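Long-range contacts in L-lysine 6-oxidase (Marinomonas mediterranea, PDB 3WEU), which oxidises the side-chain amine of L-lysine with a cysteine tryptophylquinone cofactor, releasing ammonium and the hydrogen peroxide that makes it antibacterial: residues A[38-43]-A[184-189]; A[60-65]-A[192-197]; A[74-79]-A[188-193]; A[80-85]-A[143-148]. One frame throughout, in Å; residues are numbered along the deposited sequence.

Contact 1: residues A[38-43]-A[184-189]; sequences VDLKPT and TLRTDS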
loop_
_atom_site.group_PDB
_atom_site.type_symbol
_atom_site.label_atom_id
_atom_site.label_comp_id
_atom_site.label_asym_id
_atom_site.label_seq_id
_atom_site.Cartn_x
_atom_site.Cartn_y
_atom_site.Cartn_z
ATOM N N VAL A 38 -10.466 -46.196 -17.885
ATOM C CA VAL A 38 -9.787 -46.574 -16.645
ATOM C C VAL A 38 -8.382 -47.072 -16.818
ATOM O O VAL A 38 -7.641 -47.049 -15.850
ATOM C CB VAL A 38 -10.599 -47.641 -15.849
ATOM C CG1 VAL A 38 -11.922 -47.000 -15.449
ATOM C CG2 VAL A 38 -10.752 -48.891 -16.658
ATOM N N ASP A 39 -8.060 -47.483 -18.053
ATOM C CA ASP A 39 -6.723 -47.850 -18.465
ATOM C C ASP A 39 -5.849 -46.637 -18.845
ATOM O O ASP A 39 -4.707 -46.845 -19.248
ATOM C CB ASP A 39 -6.766 -48.768 -19.685
ATOM C CG ASP A 39 -7.375 -50.159 -19.375
ATOM O OD1 ASP A 39 -7.359 -50.538 -18.215
ATOM O OD2 ASP A 39 -7.810 -50.837 -20.324
ATOM N N LEU A 40 -6.423 -45.426 -18.760
ATOM C CA LEU A 40 -5.761 -44.175 -19.099
ATOM C C LEU A 40 -5.395 -44.086 -20.610
ATOM O O LEU A 40 -4.423 -43.424 -20.980
ATOM C CB LEU A 40 -4.514 -43.984 -18.261
ATOM C CG LEU A 40 -4.626 -43.404 -16.874
ATOM C CD1 LEU A 40 -5.978 -43.435 -16.185
ATOM C CD2 LEU A 40 -3.429 -43.683 -15.978
ATOM N N LYS A 41 -6.220 -44.683 -21.463
ATOM C CA LYS A 41 -6.180 -44.463 -22.879
ATOM C C LYS A 41 -7.199 -43.388 -23.281
ATOM O O LYS A 41 -8.279 -43.329 -22.718
ATOM C CB LYS A 41 -6.476 -45.729 -23.599
ATOM C CG LYS A 41 -5.430 -46.734 -23.088
ATOM C CD LYS A 41 -5.584 -48.055 -23.742
ATOM C CE LYS A 41 -4.432 -48.937 -23.227
ATOM N NZ LYS A 41 -4.285 -49.850 -24.353
ATOM N N PRO A 42 -6.804 -42.530 -24.210
ATOM C CA PRO A 42 -7.662 -41.433 -24.628
ATOM C C PRO A 42 -8.923 -41.987 -25.258
ATOM O O PRO A 42 -8.853 -43.005 -25.976
ATOM C CB PRO A 42 -6.828 -40.693 -25.658
ATOM C CG PRO A 42 -5.625 -41.532 -25.928
ATOM C CD PRO A 42 -5.503 -42.548 -24.891
ATOM N N THR A 43 -10.064 -41.389 -24.970
ATOM C CA THR A 43 -11.308 -41.833 -25.543
ATOM C C THR A 43 -11.860 -40.746 -26.491
ATOM O O THR A 43 -11.556 -40.762 -27.651
ATOM C CB THR A 43 -12.297 -42.213 -24.450
ATOM O OG1 THR A 43 -12.408 -41.182 -23.475
ATOM C CG2 THR A 43 -11.819 -43.557 -23.731
ATOM N N THR A 184 2.537 -35.094 -10.841
ATOM C CA THR A 184 2.252 -36.523 -10.665
ATOM C C THR A 184 2.742 -37.302 -11.877
ATOM O O THR A 184 2.495 -36.896 -13.017
ATOM C CB THR A 184 0.726 -36.740 -10.517
ATOM O OG1 THR A 184 0.139 -35.834 -9.570
ATOM C CG2 THR A 184 0.404 -38.171 -10.145
ATOM N N LEU A 185 3.424 -38.430 -11.685
ATOM C CA LEU A 185 3.789 -39.329 -12.772
ATOM C C LEU A 185 2.868 -40.538 -12.693
ATOM O O LEU A 185 2.513 -41.004 -11.588
ATOM C CB LEU A 185 5.213 -39.888 -12.666
ATOM C CG LEU A 185 6.327 -38.878 -12.609
ATOM C CD1 LEU A 185 7.659 -39.586 -12.760
ATOM C CD2 LEU A 185 6.138 -37.807 -13.703
ATOM N N ARG A 186 2.376 -40.955 -13.849
ATOM C CA ARG A 186 1.612 -42.180 -13.933
ATOM C C ARG A 186 2.119 -43.033 -15.084
ATOM O O ARG A 186 2.838 -42.541 -15.965
ATOM C CB ARG A 186 0.155 -41.874 -14.171
ATOM C CG ARG A 186 -0.578 -41.414 -12.966
ATOM C CD ARG A 186 -1.992 -40.988 -13.348
ATOM N NE ARG A 186 -2.860 -40.765 -12.175
ATOM C CZ ARG A 186 -3.722 -41.647 -11.651
ATOM N NH1 ARG A 186 -3.815 -42.884 -12.074
ATOM N NH2 ARG A 186 -4.453 -41.298 -10.620
ATOM N N THR A 187 1.655 -44.269 -15.129
ATOM C CA THR A 187 1.697 -45.074 -16.306
ATOM C C THR A 187 0.295 -45.528 -16.591
ATOM O O THR A 187 -0.530 -45.601 -15.684
ATOM C CB THR A 187 2.563 -46.325 -16.229
ATOM O OG1 THR A 187 2.133 -47.121 -15.114
ATOM C CG2 THR A 187 4.096 -45.932 -16.158
ATOM N N ASP A 188 0.059 -45.851 -17.849
ATOM C CA ASP A 188 -1.243 -46.336 -18.322
ATOM C C ASP A 188 -1.165 -47.859 -18.205
ATOM O O ASP A 188 -0.209 -48.403 -17.572
ATOM C CB ASP A 188 -1.617 -45.840 -19.730
ATOM C CG ASP A 188 -0.849 -46.488 -20.849
ATOM O OD1 ASP A 188 0.082 -47.304 -20.612
ATOM O OD2 ASP A 188 -1.145 -46.147 -22.026
ATOM N N SER A 189 -2.185 -48.537 -18.703
ATOM C CA SER A 189 -2.276 -49.975 -18.552
ATOM C C SER A 189 -1.186 -50.756 -19.287
ATOM O O SER A 189 -1.022 -51.945 -19.050
ATOM C CB SER A 189 -3.678 -50.487 -18.910
ATOM O OG SER A 189 -3.873 -50.387 -20.267
HETATM O O HOH W 1 -2.313 -43.816 -22.725
#
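Asp188 OD2 is gripped by two groups, the first a water that donates to Asp188 OD2 at 2.7 Å and to Leu40 O at 2.8 Å, tying the carboxylate to the backbone of the 38-43 loop. The second grip is a salt bridge from Arg192 beyond the turn. The direct backbone link runs from Ser189 N to Asp39 O, 3.1 Å long and moderately bent (152° at the hydrogen), the donor tilted 25° from the carbonyl plane. Around this bond short side chains pack closely: Leu40 CB meets Asp188 CB at 3.7 Å, while Asp39 CB lies 3.4 Å from Ser189 OG, the hydroxyl being wedged between its own N and carbonyl carbon (chi1 71°). Leu40 sends its CD2 to Thr187 O (3.5 Å) and to the end of Arg186, whose extended chain it crosses at about a right angle; the guanidinium itself is paired with Asp20. Lys41 runs out straight beyond CG and brings CE to 3.3 Å from Ser189 OG, carrying its ammonium onward to Gln190. One backbone bond and one water carry the polar link; the rest is side-chain packing. The 38-43 loop thus leans on the tip of the hairpin formed by strands 181-187 and 193-196, which reverses through a type I turn from Asp188 to Gly191, with Gly191 as the glycine of a G1 bulge.

Contact 2: residues A[60-65]-A[192-197]; sequences GQVFKV and RLIVLG
Phe63 and Leu193 run alongside each other from the same face, with ring atom CD1 of Phe63 3.7 Å from Leu193 CD2. The same ring meets the next residue on that face through CE1, 3.7 Å from Val195 CG2. Phe63 CG stands anti to its carbonyl carbon (chi1 -68°), which sends the ring along the face toward Val195. On the reverse face Val62 CG2 touches Ile194 CG1 at 3.8 Å, a smaller pair of branched side chains meeting by methyl and methylene. At the far end the bare CA of Gly60 lies 3.6 Å from Leu196 CD2. Between the two faces runs an antiparallel backbone ladder. Gln61 and Val195 form a hydrogen-bonded pair, Gln61 N to Val195 O and Val195 N to Gln61 O, both 2.9 Å. Phe63 N reaches Leu193 O at 2.8 Å. The return bond from Leu193 N to Phe63 O is weak at 3.4 Å, so the ladder frays toward Arg192. There the polar edge begins. The aliphatic parts of Lys64 and Arg192 meet at a slant, Lys64 CG to Arg192 CD 4.0 Å, and two like charges are thereby brought near each other. Glu72 and Asp188, both salt-bridged to Arg192, should offset this. The chemistry implies a pairing of strands 58-66 and 193-196 clamped by oily contacts on both faces, with charge kept to one end.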
loop_
_atom_site.group_PDB
_atom_site.type_symbol
_atom_site.label_atom_id
_atom_site.label_comp_id
_atom_site.label_asym_id
_atom_site.label_seq_id
_atom_site.Cartn_x
_atom_site.Cartn_y
_atom_site.Cartn_z
ATOM N N GLY A 60 -2.537 -33.889 -18.859
ATOM C CA GLY A 60 -1.339 -34.693 -18.808
ATOM C C GLY A 60 -0.803 -35.013 -20.138
ATOM O O GLY A 60 -1.563 -35.021 -21.118
ATOM N N GLN A 61 0.528 -35.188 -20.235
ATOM C CA GLN A 61 1.164 -35.648 -21.469
ATOM C C GLN A 61 1.474 -37.116 -21.441
ATOM O O GLN A 61 2.213 -37.564 -20.563
ATOM C CB GLN A 61 2.447 -34.894 -21.720
ATOM C CG GLN A 61 3.221 -35.333 -22.923
ATOM C CD GLN A 61 2.629 -34.753 -24.189
ATOM O OE1 GLN A 61 2.649 -33.549 -24.396
ATOM N NE2 GLN A 61 2.121 -35.600 -25.032
ATOM N N VAL A 62 0.995 -37.836 -22.456
ATOM C CA VAL A 62 1.426 -39.226 -22.722
ATOM C C VAL A 62 2.701 -39.197 -23.506
ATOM O O VAL A 62 2.825 -38.447 -24.487
ATOM C CB VAL A 62 0.362 -39.997 -23.514
ATOM C CG1 VAL A 62 0.814 -41.396 -23.900
ATOM C CG2 VAL A 62 -0.933 -40.045 -22.726
ATOM N N PHE A 63 3.678 -39.992 -23.083
ATOM C CA PHE A 63 4.862 -40.229 -23.864
ATOM C C PHE A 63 4.906 -41.697 -24.256
ATOM O O PHE A 63 4.487 -42.577 -23.468
ATOM C CB PHE A 63 6.145 -39.947 -23.078
ATOM C CG PHE A 63 6.401 -38.510 -22.726
ATOM C CD1 PHE A 63 5.844 -37.966 -21.631
ATOM C CD2 PHE A 63 7.349 -37.757 -23.441
ATOM C CE1 PHE A 63 6.111 -36.654 -21.268
ATOM C CE2 PHE A 63 7.656 -36.440 -23.065
ATOM C CZ PHE A 63 7.044 -35.880 -21.970
ATOM N N LYS A 64 5.417 -41.946 -25.444
ATOM C CA LYS A 64 5.519 -43.290 -26.067
ATOM C C LYS A 64 6.976 -43.470 -26.483
ATOM O O LYS A 64 7.695 -42.483 -26.747
ATOM C CB LYS A 64 4.648 -43.382 -27.243
ATOM C CG LYS A 64 3.172 -43.256 -26.868
ATOM C CD LYS A 64 2.273 -43.474 -28.091
ATOM C CE LYS A 64 0.841 -43.085 -27.757
ATOM N NZ LYS A 64 -0.057 -43.290 -28.942
ATOM N N VAL A 65 7.432 -44.717 -26.449
ATOM C CA VAL A 65 8.811 -45.031 -26.834
ATOM C C VAL A 65 8.711 -46.006 -27.986
ATOM O O VAL A 65 7.796 -46.864 -28.044
ATOM C CB VAL A 65 9.646 -45.537 -25.637
ATOM C CG1 VAL A 65 8.943 -46.716 -24.989
ATOM C CG2 VAL A 65 11.075 -45.906 -26.042
ATOM N N ARG A 192 2.958 -46.896 -20.607
ATOM C CA ARG A 192 3.299 -45.595 -21.154
ATOM C C ARG A 192 3.317 -44.598 -20.046
ATOM O O ARG A 192 2.535 -44.689 -19.070
ATOM C CB ARG A 192 2.269 -45.105 -22.235
ATOM C CG ARG A 192 2.132 -46.009 -23.452
ATOM C CD ARG A 192 0.999 -45.526 -24.384
ATOM N NE ARG A 192 0.832 -46.437 -25.473
ATOM C CZ ARG A 192 -0.002 -47.465 -25.433
ATOM N NH1 ARG A 192 -0.838 -47.611 -24.419
ATOM N NH2 ARG A 192 -0.064 -48.256 -26.484
ATOM N N LEU A 193 4.174 -43.586 -20.197
ATOM C CA LEU A 193 4.249 -42.513 -19.209
ATOM C C LEU A 193 3.194 -41.430 -19.407
ATOM O O LEU A 193 2.921 -41.036 -20.550
ATOM C CB LEU A 193 5.625 -41.881 -19.305
ATOM C CG LEU A 193 5.845 -40.603 -18.501
ATOM C CD1 LEU A 193 5.802 -40.856 -17.032
ATOM C CD2 LEU A 193 7.208 -39.914 -18.829
ATOM N N ILE A 194 2.630 -40.952 -18.332
ATOM C CA ILE A 194 1.791 -39.749 -18.318
ATOM C C ILE A 194 2.356 -38.825 -17.322
ATOM O O ILE A 194 2.504 -39.175 -16.147
ATOM C CB ILE A 194 0.305 -40.086 -17.939
ATOM C CG1 ILE A 194 -0.303 -40.905 -19.038
ATOM C CG2 ILE A 194 -0.527 -38.813 -17.705
ATOM C CD1 ILE A 194 -1.561 -41.688 -18.659
ATOM N N VAL A 195 2.726 -37.624 -17.748
ATOM C CA VAL A 195 3.156 -36.636 -16.797
ATOM C C VAL A 195 2.120 -35.564 -16.598
ATOM O O VAL A 195 1.617 -35.012 -17.558
ATOM C CB VAL A 195 4.432 -35.931 -17.273
ATOM C CG1 VAL A 195 4.899 -34.910 -16.221
ATOM C CG2 VAL A 195 5.509 -36.951 -17.620
ATOM N N LEU A 196 1.758 -35.330 -15.353
ATOM C CA LEU A 196 0.876 -34.297 -14.959
ATOM C C LEU A 196 1.712 -33.335 -14.146
ATOM O O LEU A 196 2.598 -33.761 -13.353
ATOM C CB LEU A 196 -0.258 -34.882 -14.134
ATOM C CG LEU A 196 -1.202 -35.823 -14.879
ATOM C CD1 LEU A 196 -1.816 -36.875 -14.003
ATOM C CD2 LEU A 196 -2.355 -35.028 -15.416
ATOM N N GLY A 197 1.461 -32.049 -14.338
ATOM C CA GLY A 197 2.222 -30.978 -13.715
ATOM C C GLY A 197 1.535 -30.435 -12.490
ATOM O O GLY A 197 0.737 -31.098 -11.864
#

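Contact 3: residues A[74-79]-A[188-193]; sequences TLDSPN and DSQGRL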
loop_
_atom_site.group_PDB
_atom_site.type_symbol
_atom_site.label_atom_id
_atom_site.label_comp_id
_atom_site.label_asym_id
_atom_site.label_seq_id
_atom_site.Cartn_x
_atom_site.Cartn_y
_atom_site.Cartn_z
ATOM N N THR A 74 5.719 -51.284 -25.794
ATOM C CA THR A 74 5.041 -51.242 -24.520
ATOM C C THR A 74 5.415 -52.495 -23.693
ATOM O O THR A 74 6.122 -53.369 -24.156
ATOM C CB THR A 74 3.529 -51.209 -24.679
ATOM O OG1 THR A 74 3.070 -52.496 -25.026
ATOM C CG2 THR A 74 3.103 -50.153 -25.748
ATOM N N LEU A 75 4.873 -52.560 -22.498
ATOM C CA LEU A 75 5.061 -53.723 -21.597
ATOM C C LEU A 75 4.508 -54.955 -22.209
ATOM O O LEU A 75 4.915 -56.035 -21.799
ATOM C CB LEU A 75 4.402 -53.474 -20.263
ATOM C CG LEU A 75 5.004 -52.380 -19.404
ATOM C CD1 LEU A 75 4.136 -52.156 -18.163
ATOM C CD2 LEU A 75 6.447 -52.656 -19.028
ATOM N N ASP A 76 3.636 -54.815 -23.230
ATOM C CA ASP A 76 3.116 -55.977 -23.995
ATOM C C ASP A 76 3.962 -56.424 -25.156
ATOM O O ASP A 76 3.665 -57.431 -25.760
ATOM C CB ASP A 76 1.725 -55.666 -24.545
ATOM C CG ASP A 76 0.722 -55.541 -23.462
ATOM O OD1 ASP A 76 0.982 -56.181 -22.444
ATOM O OD2 ASP A 76 -0.297 -54.830 -23.556
ATOM N N SER A 77 5.030 -55.700 -25.501
ATOM C CA SER A 77 5.826 -56.067 -26.644
ATOM C C SER A 77 6.684 -57.314 -26.307
ATOM O O SER A 77 7.211 -57.430 -25.183
ATOM C CB SER A 77 6.784 -54.949 -27.063
ATOM O OG SER A 77 6.086 -53.750 -27.265
ATOM N N PRO A 78 6.875 -58.190 -27.294
ATOM C CA PRO A 78 7.826 -59.278 -27.056
ATOM C C PRO A 78 9.261 -58.781 -26.719
ATOM O O PRO A 78 9.803 -57.796 -27.287
ATOM C CB PRO A 78 7.828 -60.064 -28.390
ATOM C CG PRO A 78 7.047 -59.267 -29.397
ATOM C CD PRO A 78 6.510 -58.030 -28.716
ATOM N N ASN A 79 9.857 -59.464 -25.775
ATOM C CA ASN A 79 11.250 -59.249 -25.409
ATOM C C ASN A 79 11.383 -58.008 -24.527
ATOM O O ASN A 79 12.484 -57.656 -24.162
ATOM C CB ASN A 79 12.220 -59.220 -26.637
ATOM C CG ASN A 79 13.724 -59.458 -26.250
ATOM O OD1 ASN A 79 14.050 -60.219 -25.332
ATOM N ND2 ASN A 79 14.636 -58.771 -26.954
ATOM N N ASP A 188 0.059 -45.851 -17.849
ATOM C CA ASP A 188 -1.243 -46.336 -18.322
ATOM C C ASP A 188 -1.165 -47.859 -18.205
ATOM O O ASP A 188 -0.209 -48.403 -17.572
ATOM C CB ASP A 188 -1.617 -45.840 -19.730
ATOM C CG ASP A 188 -0.849 -46.488 -20.849
ATOM O OD1 ASP A 188 0.082 -47.304 -20.612
ATOM O OD2 ASP A 188 -1.145 -46.147 -22.026
ATOM N N SER A 189 -2.185 -48.537 -18.703
ATOM C CA SER A 189 -2.276 -49.975 -18.552
ATOM C C SER A 189 -1.186 -50.756 -19.287
ATOM O O SER A 189 -1.022 -51.945 -19.050
ATOM C CB SER A 189 -3.678 -50.487 -18.910
ATOM O OG SER A 189 -3.873 -50.387 -20.267
ATOM N N GLN A 190 -0.454 -50.121 -20.198
ATOM C CA GLN A 190 0.618 -50.760 -20.958
ATOM C C GLN A 190 1.989 -50.181 -20.686
ATOM O O GLN A 190 2.966 -50.490 -21.407
ATOM C CB GLN A 190 0.324 -50.677 -22.455
ATOM C CG GLN A 190 -0.898 -51.501 -22.863
ATOM C CD GLN A 190 -1.292 -51.340 -24.307
ATOM O OE1 GLN A 190 -1.822 -50.315 -24.738
ATOM N NE2 GLN A 190 -1.041 -52.388 -25.092
ATOM N N GLY A 191 2.105 -49.382 -19.656
ATOM C CA GLY A 191 3.424 -48.897 -19.252
ATOM C C GLY A 191 3.843 -47.563 -19.844
ATOM O O GLY A 191 4.980 -47.105 -19.551
ATOM N N ARG A 192 2.958 -46.896 -20.607
ATOM C CA ARG A 192 3.299 -45.595 -21.154
ATOM C C ARG A 192 3.317 -44.598 -20.046
ATOM O O ARG A 192 2.535 -44.689 -19.070
ATOM C CB ARG A 192 2.269 -45.105 -22.235
ATOM C CG ARG A 192 2.132 -46.009 -23.452
ATOM C CD ARG A 192 0.999 -45.526 -24.384
ATOM N NE ARG A 192 0.832 -46.437 -25.473
ATOM C CZ ARG A 192 -0.002 -47.465 -25.433
ATOM N NH1 ARG A 192 -0.838 -47.611 -24.419
ATOM N NH2 ARG A 192 -0.064 -48.256 -26.484
ATOM N N LEU A 193 4.174 -43.586 -20.197
ATOM C CA LEU A 193 4.249 -42.513 -19.209
ATOM C C LEU A 193 3.194 -41.430 -19.407
ATOM O O LEU A 193 2.921 -41.036 -20.550
ATOM C CB LEU A 193 5.625 -41.881 -19.305
ATOM C CG LEU A 193 5.845 -40.603 -18.501
ATOM C CD1 LEU A 193 5.802 -40.856 -17.032
ATOM C CD2 LEU A 193 7.208 -39.914 -18.829
#
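Thr74 opens the contact by setting its CB 3.4 Å from Gln190 O. Its methyl CG2 lies over one face of the Arg192 guanidinium, 3.8 Å from NH2. The hydroxyl turns back into its own loop: OG1, with chi1 at 76°, accepts from Asp76 N and closes an ST turn within the type I turn Thr74-Ser77. Leu75 supplies the backbone link, its N donating to Gln190 O at 3.0 Å and nearly straight (170°). Leu75 CD1 then rests on Gly191 CA at 3.5 Å, in the place where Gly191 has no side chain. Asp76 adds a side-chain bond: Gln190 NE2 meets Asp76 OD2 at 3.0 Å on the anti side, with carboxylate and amide planes 48° apart. The other end of that amide, Gln190 OE1, takes Arg192 NH1 at 2.9 Å, which fixes the flip of the amide and leaves its NE2 for Asp76. Behind it Asp188 OD1 holds the hairpin tip together: the bond from Gln190 N makes an Asx turn, and Arg192 N reaches the same oxygen from the opposite face of the carboxylate. The two turns meet through Leu75 and Gln190, one leading from strand 72-73 into strand 80-91, the other joining strands 181-187 and 193-196.

Contact 4: residues A[80-85]-A[143-148]; sequences VKNIEW and SVSGVM
Trp85 and Val144 form a hydrogen-bonded antiparallel pair, Trp85 N to Val144 O and Val144 N to Trp85 O both 3.0 Å. With chi1 at -58°, Trp85 swings its ring off to the face shared with Val144; contact there is through Trp85 CB, 4.1 Å from Val144 CG1. Ile83 CG2 sits on one face of the indole, 3.3 Å above the plane and toward the rim, and NE1 bonds to Gly191 O. These strands, 80-91 and 137-145, belong to the L-lysine epsilon oxidase N-terminal family region, a member of the E-set clan; strand 223-232 pairs with the first of them, where Lys81 and Asn82 both face Thr231 in a classic beta bulge. Beyond Val144 the direct bonding gives way to water. One water donates to Ile83 O at 2.7 Å and accepts from Gly146 N, bridging the parting backbones, and Ser145 CB presses to 3.2 Å from Ile83 O as well. On the other face Glu84 has CG opposite the backbone N (chi1 -169°) and the chain extended beyond it, which carries OE2 alongside the second strand, 3.8 Å from Ser143 CB. A second water donates to Glu84 OE2 at 2.8 Å and is hydrogen-bonded to Ser145 OG at 2.7 Å, while Ser143 OG is held by Thr86.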
loop_
_atom_site.group_PDB
_atom_site.type_symbol
_atom_site.label_atom_id
_atom_site.label_comp_id
_atom_site.label_asym_id
_atom_site.label_seq_id
_atom_site.Cartn_x
_atom_site.Cartn_y
_atom_site.Cartn_z
ATOM N N VAL A 80 10.271 -57.328 -24.220
ATOM C CA VAL A 80 10.319 -56.254 -23.244
ATOM C C VAL A 80 9.928 -56.744 -21.867
ATOM O O VAL A 80 8.825 -57.252 -21.630
ATOM C CB VAL A 80 9.425 -55.048 -23.635
ATOM C CG1 VAL A 80 9.436 -53.989 -22.526
ATOM C CG2 VAL A 80 9.939 -54.436 -24.914
ATOM N N LYS A 81 10.803 -56.551 -20.911
ATOM C CA LYS A 81 10.431 -56.898 -19.593
ATOM C C LYS A 81 10.135 -55.697 -18.731
ATOM O O LYS A 81 9.396 -55.815 -17.801
ATOM C CB LYS A 81 11.495 -57.856 -18.993
ATOM C CG LYS A 81 12.565 -57.248 -18.136
ATOM C CD LYS A 81 13.648 -58.305 -17.774
ATOM C CE LYS A 81 13.546 -58.802 -16.386
ATOM N NZ LYS A 81 14.647 -59.793 -16.065
ATOM N N ASN A 82 10.692 -54.513 -18.998
ATOM C CA ASN A 82 10.242 -53.338 -18.232
ATOM C C ASN A 82 10.510 -52.098 -19.024
ATOM O O ASN A 82 11.325 -52.130 -19.905
ATOM C CB ASN A 82 10.974 -53.192 -16.907
ATOM C CG ASN A 82 10.157 -52.382 -15.889
ATOM O OD1 ASN A 82 8.971 -52.051 -16.071
ATOM N ND2 ASN A 82 10.805 -52.060 -14.814
ATOM N N ILE A 83 9.851 -51.017 -18.627
ATOM C CA ILE A 83 10.040 -49.706 -19.211
ATOM C C ILE A 83 9.933 -48.784 -18.011
ATOM O O ILE A 83 8.910 -48.719 -17.402
ATOM C CB ILE A 83 8.954 -49.376 -20.267
ATOM C CG1 ILE A 83 9.054 -50.355 -21.451
ATOM C CG2 ILE A 83 9.110 -47.922 -20.682
ATOM C CD1 ILE A 83 7.931 -50.214 -22.529
ATOM N N GLU A 84 11.007 -48.064 -17.724
ATOM C CA GLU A 84 11.064 -47.226 -16.553
ATOM C C GLU A 84 11.323 -45.823 -17.016
ATOM O O GLU A 84 12.281 -45.565 -17.731
ATOM C CB GLU A 84 12.165 -47.634 -15.616
ATOM C CG GLU A 84 12.023 -46.916 -14.296
ATOM C CD GLU A 84 12.954 -47.489 -13.225
ATOM O OE1 GLU A 84 14.039 -48.010 -13.570
ATOM O OE2 GLU A 84 12.557 -47.418 -12.058
ATOM N N TRP A 85 10.465 -44.935 -16.573
ATOM C CA TRP A 85 10.559 -43.561 -16.969
ATOM C C TRP A 85 11.010 -42.812 -15.752
ATOM O O TRP A 85 10.464 -43.020 -14.687
ATOM C CB TRP A 85 9.135 -43.082 -17.353
ATOM C CG TRP A 85 8.442 -43.837 -18.428
ATOM C CD1 TRP A 85 7.572 -44.881 -18.295
ATOM C CD2 TRP A 85 8.504 -43.540 -19.802
ATOM N NE1 TRP A 85 7.099 -45.270 -19.521
ATOM C CE2 TRP A 85 7.637 -44.438 -20.470
ATOM C CE3 TRP A 85 9.176 -42.559 -20.541
ATOM C CZ2 TRP A 85 7.469 -44.426 -21.845
ATOM C CZ3 TRP A 85 8.988 -42.536 -21.879
ATOM C CH2 TRP A 85 8.138 -43.461 -22.536
ATOM N N SER A 143 10.533 -41.778 -10.560
ATOM C CA SER A 143 10.466 -42.863 -11.548
ATOM C C SER A 143 9.141 -43.610 -11.449
ATOM O O SER A 143 8.529 -43.735 -10.365
ATOM C CB SER A 143 11.595 -43.850 -11.271
ATOM O OG SER A 143 12.811 -43.189 -11.607
ATOM N N VAL A 144 8.666 -44.061 -12.580
ATOM C CA VAL A 144 7.485 -44.861 -12.633
ATOM C C VAL A 144 7.721 -45.960 -13.648
ATOM O O VAL A 144 8.414 -45.780 -14.627
ATOM C CB VAL A 144 6.322 -43.881 -12.937
ATOM C CG1 VAL A 144 6.270 -43.482 -14.413
ATOM C CG2 VAL A 144 5.055 -44.400 -12.482
ATOM N N SER A 145 7.119 -47.123 -13.412
ATOM C CA SER A 145 7.120 -48.225 -14.342
ATOM C C SER A 145 6.012 -49.189 -14.045
ATOM O O SER A 145 5.445 -49.221 -12.943
ATOM C CB SER A 145 8.404 -48.984 -14.268
ATOM O OG SER A 145 8.588 -49.515 -12.951
ATOM N N GLY A 146 5.685 -49.973 -15.028
ATOM C CA GLY A 146 4.651 -50.992 -14.831
ATOM C C GLY A 146 3.253 -50.516 -15.223
ATOM O O GLY A 146 3.035 -49.442 -15.846
ATOM N N VAL A 147 2.285 -51.325 -14.808
ATOM C CA VAL A 147 0.881 -51.135 -15.131
ATOM C C VAL A 147 0.221 -50.206 -14.161
ATOM O O VAL A 147 0.211 -50.444 -12.957
ATOM C CB VAL A 147 0.165 -52.512 -15.149
ATOM C CG1 VAL A 147 -1.287 -52.340 -15.375
ATOM C CG2 VAL A 147 0.819 -53.384 -16.216
ATOM N N MET A 148 -0.353 -49.111 -14.671
ATOM C CA MET A 148 -1.148 -48.226 -13.829
ATOM C C MET A 148 -0.438 -47.813 -12.527
ATOM O O MET A 148 -1.025 -47.759 -11.472
ATOM C CB MET A 148 -2.500 -48.867 -13.503
ATOM C CG MET A 148 -3.322 -49.189 -14.737
ATOM S SD MET A 148 -3.857 -47.658 -15.579
ATOM C CE MET A 148 -4.720 -46.852 -14.276
HETATM O O HOH W 2 6.213 -48.925 -17.749
HETATM O O HOH W 3 9.773 -47.486 -11.637
#

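All four contacts gather round the hairpin of strands 181-187 and 193-196. Contacts 1 and 3 share Asp188 and Ser189 at its tip, their centres 11 Å apart, and contacts 2 and 3 share Arg192 and Leu193. Contacts 1 and 2, with centres 8 Å apart, take opposite strands of the hairpin, joined by backbone bonds such as Thr184 N to Leu196 O. Contact 4 lies about 7 Å from contact 3, centre to centre, and is coupled to it by a probable hydrogen bond between Asp188 O and Met148 N at 3.0 Å; Leu193 of contact 2 packs on the indole of Trp85. The cofactor residues, Cys516 and Trp581, belong to none of these segments.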